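Local atomic coordinates of uncharacterized protein TP-0789 domain-containing protein (Desulfovibrio piger ATCC 29098, PDB entry 4Z48), a protein that is of unknown function but belongs to the LolA-like family, whose relatives sort outer-membrane lipoproteins, so it may bind a lipid or lipoprotein-like ligand. Residues A[191-196]-A[208-213]. Numbering follows the deposited sequence.
Sequences KKLFFS and TQMRVE
Within the antiparallel beta hairpin of strands 189-201 and 204-214, the selenomethionine Met-210 reaches across to Leu-193 and Phe-195, putting its CE over one face of the Phe-195 ring, 4.0 Å from the centroid, in a CH-pi contact; its SE sits obliquely to the same ring, so the pair is also a Met-aromatic contact. A bend at chi3 (90°) brings Met-210 CE back against the neighbouring strand, where it also lies 3.6 Å from Leu-193 CD2. Val-212 lies on the same side of the sheet as Leu-193, its CG2 near Leu-193 CG. The hairpin stands in the middle of the strongly curved antiparallel beta structure of this LolA-like fold; strands 177-184 and 219-230 flank it, and Trp-225 of the latter touches Met-210.

Between the strands, Lys-192 and Glu-213 form one hydrogen-bonded pair, Phe-194 and Arg-211 the next. Each pair exchanges two backbone N-H...O bonds, while the non-hydrogen-bonded pair Leu-193 and Val-212 comes closer, with 4.6 Å between the CA atoms.

On the other face the character turns polar. Glu-213 brings its carboxylate obliquely against the Phe-194 ring, OE2 lying 3.5 Å from Phe-194 CE1, with the two planes 54° apart. Arg-211, extended from CG to NE, holds that carboxylate in a salt bridge: NE gives its hydrogen to the anti lone pair of Glu-213 OE2 at 2.7 Å. Phe-220 supplies a cation-pi partner for the arginine.

Farther along, Gln-209 is tied through NE2 to Asp-224, which helps to fix its amide. Gln-209 OE1 accepts a hydrogen bond from a water and, in the carbonyl plane on a lone pair, another from Ser-196 OG at 2.6 Å.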
# COMPACT_ATOMS: atom_id res chain seq x y z
N LYS A 191 2.35 -3.99 13.30
CA LYS A 191 2.80 -2.79 12.59
C LYS A 191 2.01 -1.58 12.99
O LYS A 191 0.78 -1.66 13.19
CB LYS A 191 2.73 -2.94 11.05
CG LYS A 191 3.37 -4.11 10.44
CD LYS A 191 3.59 -3.87 8.98
CE LYS A 191 4.19 -5.13 8.46
NZ LYS A 191 4.44 -5.05 7.02
N LYS A 192 2.70 -0.44 13.06
CA LYS A 192 2.10 0.87 13.31
C LYS A 192 2.40 1.74 12.08
O LYS A 192 3.57 1.89 11.72
CB LYS A 192 2.61 1.54 14.61
CG LYS A 192 2.25 0.84 15.91
CD LYS A 192 2.35 1.82 17.08
CE LYS A 192 3.31 1.37 18.18
NZ LYS A 192 3.19 2.20 19.42
N LEU A 193 1.36 2.26 11.42
CA LEU A 193 1.51 3.10 10.24
C LEU A 193 1.09 4.51 10.55
O LEU A 193 0.09 4.72 11.25
CB LEU A 193 0.69 2.57 9.06
CG LEU A 193 1.10 1.23 8.43
CD1 LEU A 193 0.75 0.05 9.34
CD2 LEU A 193 0.36 1.04 7.11
N PHE A 194 1.88 5.48 10.06
CA PHE A 194 1.64 6.91 10.20
C PHE A 194 1.67 7.50 8.83
O PHE A 194 2.69 7.43 8.14
CB PHE A 194 2.69 7.58 11.11
CG PHE A 194 2.78 7.00 12.50
CD1 PHE A 194 3.60 5.90 12.76
CD2 PHE A 194 2.02 7.52 13.54
CE1 PHE A 194 3.70 5.38 14.05
CE2 PHE A 194 2.11 6.98 14.83
CZ PHE A 194 2.95 5.91 15.07
N PHE A 195 0.54 8.05 8.40
CA PHE A 195 0.39 8.69 7.11
C PHE A 195 0.62 10.18 7.45
O PHE A 195 -0.32 10.93 7.70
CB PHE A 195 -0.99 8.30 6.52
CG PHE A 195 -1.24 6.80 6.38
CD1 PHE A 195 -1.69 6.04 7.47
CD2 PHE A 195 -1.12 6.17 5.15
CE1 PHE A 195 -1.93 4.66 7.36
CE2 PHE A 195 -1.39 4.79 5.02
CZ PHE A 195 -1.76 4.04 6.14
N SER A 196 1.89 10.54 7.62
CA SER A 196 2.39 11.79 8.18
C SER A 196 2.29 13.03 7.27
O SER A 196 2.58 14.15 7.73
CB SER A 196 3.83 11.62 8.65
OG SER A 196 4.67 11.06 7.64
N THR A 208 1.68 11.36 0.92
CA THR A 208 2.97 11.54 0.27
C THR A 208 4.11 11.35 1.24
O THR A 208 5.26 11.57 0.89
CB THR A 208 3.08 12.93 -0.42
OG1 THR A 208 3.03 13.98 0.55
CG2 THR A 208 2.06 13.15 -1.51
N GLN A 209 3.80 10.92 2.47
CA GLN A 209 4.85 10.59 3.42
C GLN A 209 4.27 9.57 4.40
O GLN A 209 3.11 9.67 4.79
CB GLN A 209 5.41 11.83 4.12
CG GLN A 209 6.62 11.52 5.00
CD GLN A 209 6.97 12.70 5.87
OE1 GLN A 209 6.30 12.98 6.88
NE2 GLN A 209 8.04 13.39 5.52
N MSE A 210 5.07 8.57 4.74
CA MSE A 210 4.66 7.51 5.64
C MSE A 210 5.77 7.07 6.57
O MSE A 210 6.93 6.99 6.15
CB MSE A 210 4.25 6.30 4.82
CG MSE A 210 2.83 6.29 4.34
SE MSE A 210 2.62 4.45 3.79
CE MSE A 210 2.02 3.74 5.47
N ARG A 211 5.42 6.74 7.80
CA ARG A 211 6.34 6.09 8.74
C ARG A 211 5.70 4.72 9.07
O ARG A 211 4.51 4.66 9.40
CB ARG A 211 6.64 6.98 9.97
CG ARG A 211 7.56 6.30 10.97
CD ARG A 211 7.66 7.17 12.19
NE ARG A 211 8.40 6.51 13.25
CZ ARG A 211 9.64 6.81 13.62
NH1 ARG A 211 10.31 7.78 13.00
NH2 ARG A 211 10.23 6.15 14.61
N VAL A 212 6.45 3.61 8.88
CA VAL A 212 5.94 2.28 9.17
C VAL A 212 6.87 1.65 10.20
O VAL A 212 8.06 1.53 9.94
CB VAL A 212 5.82 1.41 7.89
CG1 VAL A 212 5.24 0.03 8.22
CG2 VAL A 212 4.98 2.11 6.81
N GLU A 213 6.33 1.29 11.36
CA GLU A 213 7.07 0.74 12.48
C GLU A 213 6.70 -0.70 12.75
O GLU A 213 5.54 -1.08 12.69
CB GLU A 213 6.80 1.57 13.76
CG GLU A 213 7.17 3.05 13.73
CD GLU A 213 6.71 3.84 14.95
OE1 GLU A 213 6.09 3.26 15.86
OE2 GLU A 213 7.03 5.05 15.02
O HOH W 1 5.65 15.53 7.45